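Local coordinates for protein nucleoside-diphosphate sugar epimerase (SulA family) (PDB 3OH8) that probably epimerises nucleoside-diphosphate sugars with a nicotinamide cofactor held in a Rossmann-type domain of the epimerase/dehydratase family, at residues T5-P10 with T127-D132; F11-V16 with G101-T106; S73-V78 with H94-Q99; V26-P31 with T164-T169. One frame throughout, in Å; residues are numbered along the deposited sequence.

Interaction 1: residues T5-P10 with T127-D132; sequences TSHFIP and TQLIED
I9 meets L129 and I130 where strand 5-9 runs along helix 127-132. Its CD1 does most of the touching, lying 3.7 Å from L129 CD1 and 4.0 Å from I130 CB, so one methyl group settles between two successive helix residues. The I9 side chain lies roughly perpendicular to that of L129 and runs antiparallel to that of I130. A chi1 of -59° sets CG1 of I9 beside its own backbone N, and a second turn of similar size at chi2 (-67°) bends CD1 toward the helix. Two residues earlier in the strand, the H7 imidazole presents an edge to L129, with H7 CE1 4.3 Å from L129 CD1. No hydrogen bond joins the segments: this is apolar packing of a helix on a sheet, with axes 9.3 Å apart and almost parallel (6°). Farther out, backbone bonds from H7 to I105 and from I9 to T103 fix the strand in the sheet. I105 of strand 102-110 also packs on L129, V16 of helix 13-21 touches I9, and W19 and H20 of that helix also touch L129.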
loop_
_atom_site.group_PDB
_atom_site.type_symbol
_atom_site.label_atom_id
_atom_site.label_comp_id
_atom_site.label_asym_id
_atom_site.label_seq_id
_atom_site.Cartn_x
_atom_site.Cartn_y
_atom_site.Cartn_z
ATOM N N THR A 5 1.144 16.667 17.995
ATOM C CA THR A 5 2.467 16.464 17.419
ATOM C C THR A 5 2.484 16.958 15.977
ATOM O O THR A 5 1.458 16.931 15.287
ATOM C CB THR A 5 2.923 14.973 17.532
ATOM O OG1 THR A 5 4.322 14.872 17.245
ATOM C CG2 THR A 5 2.122 14.046 16.575
ATOM N N SER A 6 3.648 17.422 15.530
ATOM C CA SER A 6 3.776 18.032 14.209
ATOM C C SER A 6 4.807 17.319 13.330
ATOM O O SER A 6 5.768 16.733 13.832
ATOM C CB SER A 6 4.157 19.524 14.338
ATOM O OG SER A 6 3.133 20.286 14.963
ATOM N N HIS A 7 4.619 17.396 12.015
ATOM C CA HIS A 7 5.610 16.861 11.079
ATOM C C HIS A 7 5.642 17.670 9.791
ATOM O O HIS A 7 4.615 18.171 9.326
ATOM C CB HIS A 7 5.353 15.373 10.781
ATOM C CG HIS A 7 4.021 15.090 10.151
ATOM N ND1 HIS A 7 3.890 14.576 8.880
ATOM C CD2 HIS A 7 2.760 15.227 10.632
ATOM C CE1 HIS A 7 2.606 14.408 8.600
ATOM N NE2 HIS A 7 1.903 14.797 9.647
ATOM N N PHE A 8 6.832 17.797 9.218
ATOM C CA PHE A 8 7.027 18.593 8.016
ATOM C C PHE A 8 6.942 17.751 6.746
ATOM O O PHE A 8 7.528 16.676 6.664
ATOM C CB PHE A 8 8.403 19.262 8.068
ATOM C CG PHE A 8 8.741 20.045 6.838
ATOM C CD1 PHE A 8 8.123 21.268 6.591
ATOM C CD2 PHE A 8 9.692 19.574 5.940
ATOM C CE1 PHE A 8 8.430 22.001 5.453
ATOM C CE2 PHE A 8 10.011 20.302 4.798
ATOM C CZ PHE A 8 9.379 21.514 4.551
ATOM N N ILE A 9 6.234 18.263 5.748
ATOM C CA ILE A 9 6.091 17.586 4.462
ATOM C C ILE A 9 6.686 18.502 3.403
ATOM O O ILE A 9 6.235 19.641 3.257
ATOM C CB ILE A 9 4.605 17.363 4.121
ATOM C CG1 ILE A 9 3.914 16.520 5.207
ATOM C CG2 ILE A 9 4.459 16.697 2.751
ATOM C CD1 ILE A 9 4.407 15.099 5.286
ATOM N N PRO A 10 7.701 18.019 2.663
ATOM C CA PRO A 10 8.405 18.900 1.725
ATOM C C PRO A 10 7.630 19.085 0.426
ATOM O O PRO A 10 8.192 18.905 -0.647
ATOM C CB PRO A 10 9.712 18.149 1.459
ATOM C CG PRO A 10 9.316 16.686 1.557
ATOM C CD PRO A 10 8.225 16.634 2.627
ATOM N N THR A 127 4.866 8.892 8.122
ATOM C CA THR A 127 5.739 8.242 7.137
ATOM C C THR A 127 4.975 7.918 5.854
ATOM O O THR A 127 5.483 8.115 4.752
ATOM C CB THR A 127 6.437 6.964 7.695
ATOM O OG1 THR A 127 5.456 6.048 8.192
ATOM C CG2 THR A 127 7.373 7.339 8.840
ATOM N N GLN A 128 3.755 7.423 5.993
ATOM C CA GLN A 128 2.990 7.004 4.822
ATOM C C GLN A 128 2.671 8.192 3.927
ATOM O O GLN A 128 2.786 8.113 2.706
ATOM C CB GLN A 128 1.691 6.296 5.232
ATOM C CG GLN A 128 0.950 5.653 4.058
ATOM C CD GLN A 128 1.631 4.376 3.577
ATOM O OE1 GLN A 128 2.494 3.819 4.259
ATOM N NE2 GLN A 128 1.213 3.887 2.428
ATOM N N LEU A 129 2.254 9.293 4.534
ATOM C CA LEU A 129 1.963 10.507 3.779
ATOM C C LEU A 129 3.185 10.975 3.014
ATOM O O LEU A 129 3.109 11.270 1.811
ATOM C CB LEU A 129 1.547 11.642 4.731
ATOM C CG LEU A 129 0.556 12.694 4.220
ATOM C CD1 LEU A 129 0.898 14.116 4.715
ATOM C CD2 LEU A 129 0.384 12.665 2.722
ATOM N N ILE A 130 4.309 11.090 3.717
ATOM C CA ILE A 130 5.505 11.643 3.095
ATOM C C ILE A 130 6.008 10.709 1.991
ATOM O O ILE A 130 6.387 11.161 0.908
ATOM C CB ILE A 130 6.628 11.993 4.135
ATOM C CG1 ILE A 130 7.743 12.782 3.461
ATOM C CG2 ILE A 130 7.244 10.747 4.751
ATOM C CD1 ILE A 130 7.254 13.689 2.374
ATOM N N GLU A 131 5.965 9.405 2.243
ATOM C CA GLU A 131 6.441 8.465 1.231
ATOM C C GLU A 131 5.523 8.460 0.017
ATOM O O GLU A 131 5.992 8.412 -1.116
ATOM C CB GLU A 131 6.628 7.062 1.803
ATOM C CG GLU A 131 7.692 7.009 2.882
ATOM C CD GLU A 131 9.074 7.431 2.377
ATOM O OE1 GLU A 131 9.370 7.220 1.179
ATOM O OE2 GLU A 131 9.867 7.969 3.182
ATOM N N ASP A 132 4.218 8.539 0.256
ATOM C CA ASP A 132 3.255 8.598 -0.849
ATOM C C ASP A 132 3.487 9.793 -1.760
ATOM O O ASP A 132 3.477 9.665 -2.982
ATOM C CB ASP A 132 1.824 8.652 -0.315
ATOM C CG ASP A 132 1.189 7.277 -0.233
ATOM O OD1 ASP A 132 1.948 6.287 -0.141
ATOM O OD2 ASP A 132 -0.053 7.189 -0.261
#

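Interaction 2: residues F11-V16 with G101-T106; sequences FPREMV and GGTLIT
The F11 carbonyl, the flat group at the centre of this contact, receives the T103 hydroxyl as donor close to its plane, tilted from it by 18°. The hydrogen bond from T103 OG1 to F11 O is 2.7 Å long, with a C=O...donor angle of 152°. Beside it, G102 CA makes a CA-H...O contact of 3.4 Å with F11 O. The F11 ring itself turns away from the strand and packs on I130, L133 and S137 of helix 119-139.

With chi1 at -56°, T103 places OG1 beside its own backbone N, and its CG2 lies anti to that N. The hydroxyl thereby lies against the first turn of helix 13-21, with T103 OG1 3.4 Å from V16 CG2. V16 and T103 approach tip to tip, as do V16 and I105; V16 CG1 and I105 CD1 are 3.9 Å apart. A water bridges the two backbones: it accepts from R13 N at 3.0 Å and donates to G102 O at 2.7 Å, satisfying an amide of the first helical turn. Beyond the backbone the R13 side chain leads away, to a salt bridge with D98 and a hydrogen bond from NH1 to G72 O. P12 takes the N-cap position, and its O accepts from V16 N.

The contact thus ties the loop after the edge strand 3-9, and the helix that follows, to the neighbouring strand 102-110. A first strand leading into short helices that pack with a long C-terminal helix against an antiparallel sheet is consistent with a START-like helix-grip fold.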
loop_
_atom_site.group_PDB
_atom_site.type_symbol
_atom_site.label_atom_id
_atom_site.label_comp_id
_atom_site.label_asym_id
_atom_site.label_seq_id
_atom_site.Cartn_x
_atom_site.Cartn_y
_atom_site.Cartn_z
ATOM N N PHE A 11 6.356 19.446 0.534
ATOM C CA PHE A 11 5.521 19.728 -0.629
ATOM C C PHE A 11 4.587 20.889 -0.275
ATOM O O PHE A 11 4.262 21.071 0.891
ATOM C CB PHE A 11 4.731 18.480 -1.041
ATOM C CG PHE A 11 5.601 17.387 -1.591
ATOM C CD1 PHE A 11 6.054 17.446 -2.897
ATOM C CD2 PHE A 11 6.016 16.335 -0.785
ATOM C CE1 PHE A 11 6.881 16.469 -3.396
ATOM C CE2 PHE A 11 6.843 15.344 -1.280
ATOM C CZ PHE A 11 7.280 15.411 -2.586
ATOM N N PRO A 12 4.164 21.670 -1.283
ATOM C CA PRO A 12 3.315 22.856 -1.085
ATOM C C PRO A 12 2.016 22.510 -0.367
ATOM O O PRO A 12 1.439 21.456 -0.636
ATOM C CB PRO A 12 3.012 23.310 -2.517
ATOM C CG PRO A 12 4.167 22.791 -3.324
ATOM C CD PRO A 12 4.519 21.466 -2.699
ATOM N N ARG A 13 1.552 23.386 0.520
ATOM C CA ARG A 13 0.348 23.108 1.300
ATOM C C ARG A 13 -0.865 22.869 0.398
ATOM O O ARG A 13 -1.748 22.071 0.711
ATOM C CB ARG A 13 0.068 24.245 2.296
ATOM C CG ARG A 13 -1.216 24.048 3.110
ATOM C CD ARG A 13 -1.302 25.034 4.280
ATOM N NE ARG A 13 -1.129 26.426 3.854
ATOM C CZ ARG A 13 -2.127 27.290 3.667
ATOM N NH1 ARG A 13 -3.384 26.923 3.879
ATOM N NH2 ARG A 13 -1.866 28.535 3.280
ATOM N N GLU A 14 -0.919 23.559 -0.726
ATOM C CA GLU A 14 -2.020 23.332 -1.657
ATOM C C GLU A 14 -2.037 21.879 -2.174
ATOM O O GLU A 14 -3.095 21.258 -2.282
ATOM C CB GLU A 14 -1.931 24.329 -2.810
ATOM C CG GLU A 14 -3.016 24.199 -3.853
ATOM C CD GLU A 14 -2.747 25.078 -5.064
ATOM O OE1 GLU A 14 -2.082 26.124 -4.905
ATOM O OE2 GLU A 14 -3.192 24.721 -6.175
HETATM N N MSE A 15 -0.868 21.341 -2.501
HETATM C CA MSE A 15 -0.766 19.950 -2.956
HETATM C C MSE A 15 -1.095 18.986 -1.815
HETATM O O MSE A 15 -1.810 17.991 -1.998
HETATM C CB MSE A 15 0.646 19.673 -3.510
HETATM C CG MSE A 15 0.983 18.180 -3.818
HETATM SE SE MSE A 15 2.667 17.947 -4.493
HETATM C CE MSE A 15 2.709 19.247 -5.736
ATOM N N VAL A 16 -0.554 19.260 -0.637
ATOM C CA VAL A 16 -0.774 18.371 0.504
ATOM C C VAL A 16 -2.245 18.327 0.904
ATOM O O VAL A 16 -2.821 17.252 1.102
ATOM C CB VAL A 16 0.086 18.785 1.709
ATOM C CG1 VAL A 16 -0.211 17.901 2.910
ATOM C CG2 VAL A 16 1.560 18.716 1.344
ATOM N N GLY A 101 7.973 27.004 2.178
ATOM C CA GLY A 101 7.601 26.495 0.869
ATOM C C GLY A 101 6.999 25.097 0.906
ATOM O O GLY A 101 6.405 24.646 -0.075
ATOM N N GLY A 102 7.157 24.418 2.044
ATOM C CA GLY A 102 6.560 23.101 2.279
ATOM C C GLY A 102 5.374 23.217 3.223
ATOM O O GLY A 102 4.767 24.286 3.341
ATOM N N THR A 103 5.041 22.131 3.911
ATOM C CA THR A 103 3.845 22.090 4.742
ATOM C C THR A 103 4.187 21.568 6.131
ATOM O O THR A 103 4.955 20.622 6.270
ATOM C CB THR A 103 2.734 21.209 4.104
ATOM O OG1 THR A 103 2.444 21.692 2.789
ATOM C CG2 THR A 103 1.435 21.245 4.951
ATOM N N LEU A 104 3.665 22.223 7.159
ATOM C CA LEU A 104 3.820 21.734 8.519
ATOM C C LEU A 104 2.450 21.275 8.965
ATOM O O LEU A 104 1.517 22.083 9.043
ATOM C CB LEU A 104 4.323 22.833 9.464
ATOM C CG LEU A 104 4.403 22.383 10.935
ATOM C CD1 LEU A 104 5.422 21.261 11.110
ATOM C CD2 LEU A 104 4.726 23.555 11.845
ATOM N N ILE A 105 2.315 19.977 9.221
ATOM C CA ILE A 105 1.047 19.422 9.669
ATOM C C ILE A 105 1.082 19.244 11.170
ATOM O O ILE A 105 2.026 18.669 11.723
ATOM C CB ILE A 105 0.757 18.050 8.991
ATOM C CG1 ILE A 105 0.601 18.244 7.481
ATOM C CG2 ILE A 105 -0.510 17.439 9.558
ATOM C CD1 ILE A 105 0.471 16.948 6.676
ATOM N N THR A 106 0.055 19.751 11.841
ATOM C CA THR A 106 -0.090 19.456 13.253
ATOM C C THR A 106 -1.339 18.622 13.463
ATOM O O THR A 106 -2.433 19.004 13.041
ATOM C CB THR A 106 -0.176 20.732 14.111
ATOM O OG1 THR A 106 0.978 21.546 13.869
ATOM C CG2 THR A 106 -0.247 20.357 15.607
HETATM O O HOH W 1 3.214 25.634 1.529
#

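Interaction 3: residues S73-V78 with H94-Q99; sequences SRFTDV and HNFVDQ
H94 is engaged twice by the strand opposite: its imidazole stacks on F75, and H94 NE2 donates to D77 OD2 over 2.6 Å. The setting is an antiparallel pair within the curved sheet of what is probably a helix-grip fold, where F75 and H94 form a hydrogen-bonded pair and R74 and N95 the non-hydrogen-bonded pair beside it. On the other side of the strand, S73 and R74 both face L70 in a classic beta bulge. The F75 and H94 rings lie in an offset stack, planes 15° apart. A chi1 of 72° puts the F75 ring between its own backbone N and carbonyl carbon, and from there it reaches across to H94. D77 OD2 lies near the imidazole plane, but the NE2 donor comes from above the carboxylate plane, 53° out of it. H92 stacks on H94 as well, while W17 and H20 meet F96 edge-to-face, so the face bearing F75 and H94 is rich in aromatic rings. On the face bearing R74 and N95, R74 reaches past N95 to a salt bridge with E492. Backbone bonds join H94 N to F75 O (2.9 Å) and F96 N to S73 O (2.7 Å). At the S73 end, one water links S73 OG, at 3.0 Å, to F96 O, to which it donates at 2.7 Å.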
loop_
_atom_site.group_PDB
_atom_site.type_symbol
_atom_site.label_atom_id
_atom_site.label_comp_id
_atom_site.label_asym_id
_atom_site.label_seq_id
_atom_site.Cartn_x
_atom_site.Cartn_y
_atom_site.Cartn_z
ATOM N N SER A 73 -6.752 24.568 5.322
ATOM C CA SER A 73 -5.933 24.726 6.537
ATOM C C SER A 73 -6.256 23.736 7.642
ATOM O O SER A 73 -5.400 23.428 8.471
ATOM C CB SER A 73 -6.074 26.149 7.126
ATOM O OG SER A 73 -5.611 27.117 6.207
ATOM N N ARG A 74 -7.508 23.293 7.703
ATOM C CA ARG A 74 -7.922 22.458 8.815
ATOM C C ARG A 74 -9.151 21.629 8.512
ATOM O O ARG A 74 -10.089 22.112 7.886
ATOM C CB ARG A 74 -8.184 23.311 10.056
ATOM C CG ARG A 74 -8.568 22.496 11.281
ATOM C CD ARG A 74 -8.764 23.399 12.503
ATOM N NE ARG A 74 -7.509 23.964 12.978
ATOM C CZ ARG A 74 -7.395 24.704 14.076
ATOM N NH1 ARG A 74 -8.464 24.952 14.815
ATOM N NH2 ARG A 74 -6.216 25.188 14.439
ATOM N N PHE A 75 -9.127 20.366 8.936
ATOM C CA PHE A 75 -10.366 19.591 9.040
ATOM C C PHE A 75 -10.326 18.771 10.316
ATOM O O PHE A 75 -9.261 18.584 10.894
ATOM C CB PHE A 75 -10.651 18.749 7.785
ATOM C CG PHE A 75 -9.745 17.563 7.607
ATOM C CD1 PHE A 75 -8.570 17.674 6.872
ATOM C CD2 PHE A 75 -10.082 16.324 8.139
ATOM C CE1 PHE A 75 -7.739 16.567 6.685
ATOM C CE2 PHE A 75 -9.253 15.216 7.961
ATOM C CZ PHE A 75 -8.083 15.336 7.235
ATOM N N THR A 76 -11.480 18.320 10.791
ATOM C CA THR A 76 -11.537 17.679 12.107
ATOM C C THR A 76 -12.396 16.414 12.058
ATOM O O THR A 76 -13.496 16.436 11.496
ATOM C CB THR A 76 -12.119 18.658 13.172
ATOM O OG1 THR A 76 -11.266 19.808 13.300
ATOM C CG2 THR A 76 -12.226 17.980 14.528
ATOM N N ASP A 77 -11.894 15.314 12.622
ATOM C CA ASP A 77 -12.671 14.066 12.700
ATOM C C ASP A 77 -13.246 13.930 14.101
ATOM O O ASP A 77 -12.535 14.148 15.074
ATOM C CB ASP A 77 -11.802 12.818 12.442
ATOM C CG ASP A 77 -11.041 12.879 11.144
ATOM O OD1 ASP A 77 -11.615 13.283 10.115
ATOM O OD2 ASP A 77 -9.853 12.494 11.149
ATOM N N VAL A 78 -14.511 13.533 14.217
ATOM C CA VAL A 78 -15.097 13.342 15.541
ATOM C C VAL A 78 -15.933 12.071 15.629
ATOM O O VAL A 78 -16.555 11.665 14.651
ATOM C CB VAL A 78 -15.960 14.564 15.978
ATOM C CG1 VAL A 78 -15.133 15.840 15.944
ATOM C CG2 VAL A 78 -17.195 14.701 15.107
ATOM N N HIS A 94 -6.751 18.151 12.243
ATOM C CA HIS A 94 -5.659 18.096 11.268
ATOM C C HIS A 94 -5.400 19.522 10.803
ATOM O O HIS A 94 -6.232 20.102 10.109
ATOM C CB HIS A 94 -6.043 17.273 10.026
ATOM C CG HIS A 94 -6.613 15.923 10.321
ATOM N ND1 HIS A 94 -5.959 14.745 10.013
ATOM C CD2 HIS A 94 -7.812 15.552 10.849
ATOM C CE1 HIS A 94 -6.716 13.716 10.354
ATOM N NE2 HIS A 94 -7.840 14.180 10.865
ATOM N N ASN A 95 -4.250 20.071 11.172
ATOM C CA ASN A 95 -3.916 21.464 10.856
ATOM C C ASN A 95 -2.753 21.550 9.870
ATOM O O ASN A 95 -1.749 20.850 10.021
ATOM C CB ASN A 95 -3.557 22.211 12.136
ATOM C CG ASN A 95 -3.603 23.720 11.969
ATOM O OD1 ASN A 95 -2.566 24.382 11.848
ATOM N ND2 ASN A 95 -4.805 24.270 11.973
ATOM N N PHE A 96 -2.885 22.419 8.870
ATOM C CA PHE A 96 -1.883 22.553 7.814
ATOM C C PHE A 96 -1.409 24.003 7.717
ATOM O O PHE A 96 -2.207 24.885 7.408
ATOM C CB PHE A 96 -2.503 22.191 6.467
ATOM C CG PHE A 96 -3.053 20.787 6.390
ATOM C CD1 PHE A 96 -4.275 20.472 6.969
ATOM C CD2 PHE A 96 -2.361 19.799 5.707
ATOM C CE1 PHE A 96 -4.798 19.184 6.873
ATOM C CE2 PHE A 96 -2.867 18.513 5.613
ATOM C CZ PHE A 96 -4.086 18.202 6.202
ATOM N N VAL A 97 -0.130 24.264 7.956
ATOM C CA VAL A 97 0.385 25.614 7.699
ATOM C C VAL A 97 1.529 25.621 6.698
ATOM O O VAL A 97 2.160 24.596 6.465
ATOM C CB VAL A 97 0.819 26.357 8.986
ATOM C CG1 VAL A 97 -0.397 26.630 9.871
ATOM C CG2 VAL A 97 1.885 25.582 9.733
ATOM N N ASP A 98 1.778 26.782 6.090
ATOM C CA ASP A 98 2.936 26.947 5.221
ATOM C C ASP A 98 4.190 26.942 6.065
ATOM O O ASP A 98 4.210 27.481 7.176
ATOM C CB ASP A 98 2.838 28.239 4.418
ATOM C CG ASP A 98 1.687 28.223 3.450
ATOM O OD1 ASP A 98 1.469 27.169 2.799
ATOM O OD2 ASP A 98 0.985 29.252 3.347
ATOM N N GLN A 99 5.227 26.291 5.550
ATOM C CA GLN A 99 6.484 26.181 6.254
ATOM C C GLN A 99 7.617 26.107 5.245
ATOM O O GLN A 99 7.862 25.050 4.652
ATOM C CB GLN A 99 6.498 24.938 7.139
ATOM C CG GLN A 99 7.744 24.840 7.991
ATOM C CD GLN A 99 7.849 26.006 8.978
ATOM O OE1 GLN A 99 6.891 26.323 9.668
ATOM N NE2 GLN A 99 9.016 26.636 9.042
HETATM O O HOH W 2 -2.834 27.528 7.154
#

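Interaction 4: residues V26-P31 with T164-T169; sequences VARLTP and TAQLQT
Three successive bends of the same sense, beginning with chi1 at -61° and chi2 at -62°, curl the R28 side chain so that its CD lies against A165 and its guanidinium over Q166. Q166 answers with an extended chain, CG anti to the backbone N, which lays its amide over the face of the guanidinium. This is packing between helices of two different folds: helix 25-29 belongs to the part of the chain that is probably a helix-grip fold, and helix 158-169 links the parallel strands 149-153 and 173-178 in a beta-alpha-beta crossover of the Rossmann-type domain.

The guanidinium and amide planes are only 12° apart and stack, with Q166 CB 3.8 Å above the guanidinium plane, over its centre, and R28 NH2 3.7 Å from Q166 CD. No hydrogen bond crosses between the segments; polar atoms of both groups are bonded elsewhere. R28 NE forms a salt bridge with D132 of helix 119-139, while NE2 and OE1 of Q166 bond to D347 and T346 of helix 342-354. Those outside bonds probably hold the two flat groups in the orientation in which they stack.

Smaller side chains let the backbones come close. A27 CB and A165 CB touch at 4.0 Å, and R28 CD is 3.8 Å from A165 CB, so the aliphatic part of the arginine rests on a bare methyl group. Within segment 26-31, T30 OG1 donates to V26 O over 2.8 Å. T169 splits its two branches between tasks: T169 CG2 packs on R28 CG at 4.0 Å, and T169 OG1 donates to Q166 O at 2.7 Å.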
loop_
_atom_site.group_PDB
_atom_site.type_symbol
_atom_site.label_atom_id
_atom_site.label_comp_id
_atom_site.label_asym_id
_atom_site.label_seq_id
_atom_site.Cartn_x
_atom_site.Cartn_y
_atom_site.Cartn_z
ATOM N N VAL A 26 -8.069 8.415 3.064
ATOM C CA VAL A 26 -8.310 7.821 4.374
ATOM C C VAL A 26 -7.732 6.412 4.437
ATOM O O VAL A 26 -7.067 6.048 5.415
ATOM C CB VAL A 26 -9.809 7.793 4.751
ATOM C CG1 VAL A 26 -9.998 7.055 6.064
ATOM C CG2 VAL A 26 -10.365 9.224 4.840
ATOM N N ALA A 27 -7.955 5.629 3.383
ATOM C CA ALA A 27 -7.415 4.266 3.343
ATOM C C ALA A 27 -5.881 4.249 3.438
ATOM O O ALA A 27 -5.304 3.446 4.178
ATOM C CB ALA A 27 -7.893 3.533 2.082
ATOM N N ARG A 28 -5.224 5.139 2.699
ATOM C CA ARG A 28 -3.755 5.194 2.703
ATOM C C ARG A 28 -3.192 5.443 4.100
ATOM O O ARG A 28 -2.204 4.825 4.489
ATOM C CB ARG A 28 -3.222 6.256 1.719
ATOM C CG ARG A 28 -3.583 6.043 0.242
ATOM C CD ARG A 28 -3.017 4.733 -0.308
ATOM N NE ARG A 28 -1.562 4.771 -0.414
ATOM C CZ ARG A 28 -0.800 3.726 -0.733
ATOM N NH1 ARG A 28 -1.360 2.542 -0.977
ATOM N NH2 ARG A 28 0.526 3.864 -0.817
ATOM N N LEU A 29 -3.818 6.333 4.870
ATOM C CA LEU A 29 -3.272 6.690 6.185
ATOM C C LEU A 29 -3.800 5.848 7.360
ATOM O O LEU A 29 -3.372 6.026 8.504
ATOM C CB LEU A 29 -3.479 8.192 6.468
ATOM C CG LEU A 29 -2.916 9.135 5.409
ATOM C CD1 LEU A 29 -2.941 10.604 5.920
ATOM C CD2 LEU A 29 -1.496 8.710 5.007
ATOM N N THR A 30 -4.724 4.934 7.086
ATOM C CA THR A 30 -5.215 4.032 8.125
ATOM C C THR A 30 -4.123 3.009 8.458
ATOM O O THR A 30 -3.638 2.315 7.575
ATOM C CB THR A 30 -6.509 3.293 7.685
ATOM O OG1 THR A 30 -7.556 4.246 7.477
ATOM C CG2 THR A 30 -6.959 2.304 8.758
ATOM N N PRO A 31 -3.719 2.928 9.734
ATOM C CA PRO A 31 -2.633 2.015 10.116
ATOM C C PRO A 31 -3.009 0.540 9.886
ATOM O O PRO A 31 -4.071 0.089 10.325
ATOM C CB PRO A 31 -2.451 2.287 11.620
ATOM C CG PRO A 31 -3.040 3.644 11.846
ATOM C CD PRO A 31 -4.170 3.771 10.859
ATOM N N THR A 164 -5.592 0.545 -5.599
ATOM C CA THR A 164 -6.753 1.348 -5.953
ATOM C C THR A 164 -6.754 2.688 -5.213
ATOM O O THR A 164 -6.931 3.750 -5.822
ATOM C CB THR A 164 -8.074 0.572 -5.673
ATOM O OG1 THR A 164 -8.189 -0.540 -6.580
ATOM C CG2 THR A 164 -9.280 1.481 -5.846
ATOM N N ALA A 165 -6.542 2.636 -3.903
ATOM C CA ALA A 165 -6.467 3.849 -3.099
ATOM C C ALA A 165 -5.329 4.757 -3.536
ATOM O O ALA A 165 -5.479 5.971 -3.518
ATOM C CB ALA A 165 -6.322 3.517 -1.626
ATOM N N GLN A 166 -4.186 4.180 -3.895
ATOM C CA GLN A 166 -3.038 4.991 -4.293
ATOM C C GLN A 166 -3.323 5.710 -5.609
ATOM O O GLN A 166 -3.080 6.902 -5.733
ATOM C CB GLN A 166 -1.785 4.115 -4.432
ATOM C CG GLN A 166 -0.470 4.888 -4.433
ATOM C CD GLN A 166 0.726 3.946 -4.524
ATOM O OE1 GLN A 166 0.559 2.725 -4.551
ATOM N NE2 GLN A 166 1.930 4.507 -4.583
ATOM N N LEU A 167 -3.830 4.969 -6.593
ATOM C CA LEU A 167 -4.236 5.547 -7.879
ATOM C C LEU A 167 -5.207 6.711 -7.687
ATOM O O LEU A 167 -5.062 7.782 -8.289
ATOM C CB LEU A 167 -4.928 4.490 -8.736
ATOM C CG LEU A 167 -4.208 3.807 -9.902
ATOM C CD1 LEU A 167 -2.753 4.165 -10.020
ATOM C CD2 LEU A 167 -4.404 2.303 -9.839
ATOM N N GLN A 168 -6.228 6.487 -6.872
ATOM C CA GLN A 168 -7.183 7.552 -6.607
ATOM C C GLN A 168 -6.526 8.763 -5.948
ATOM O O GLN A 168 -6.824 9.897 -6.314
ATOM C CB GLN A 168 -8.364 7.030 -5.796
ATOM C CG GLN A 168 -9.171 5.992 -6.570
ATOM C CD GLN A 168 -10.164 5.253 -5.698
ATOM O OE1 GLN A 168 -9.929 5.049 -4.509
ATOM N NE2 GLN A 168 -11.276 4.838 -6.290
ATOM N N THR A 169 -5.628 8.559 -4.988
ATOM C CA THR A 169 -4.988 9.742 -4.393
ATOM C C THR A 169 -4.074 10.450 -5.395
ATOM O O THR A 169 -3.744 11.625 -5.227
ATOM C CB THR A 169 -4.193 9.409 -3.132
ATOM O OG1 THR A 169 -3.228 8.389 -3.433
ATOM C CG2 THR A 169 -5.123 8.918 -2.052
#

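How the interactions relate
Interactions 1, 2 and 3 share one antiparallel sheet, in which strands 3-9, 102-110 and 91-99 are consecutive neighbours. Interaction 4 leaves that sheet for the Rossmann-type part, its centre about 7 Å from the centre of the chain, nearer than the others. Burial is high in interactions 1, 3 and 4; interaction 2 is only partly buried, and waters bridge the segments in both 2 and 3. Chemistry follows place: aliphatic packing between sheet and helix in 1, a hydroxyl at a helix start in 2, rings and backbone bonds within the sheet in 3, and a charged group stacked on an amide between folds in 4. A probable S6–T106 hydroxyl bond connects 1 to 2, and backbone bonds L104–V97 and T106–N95 connect 2 to 3.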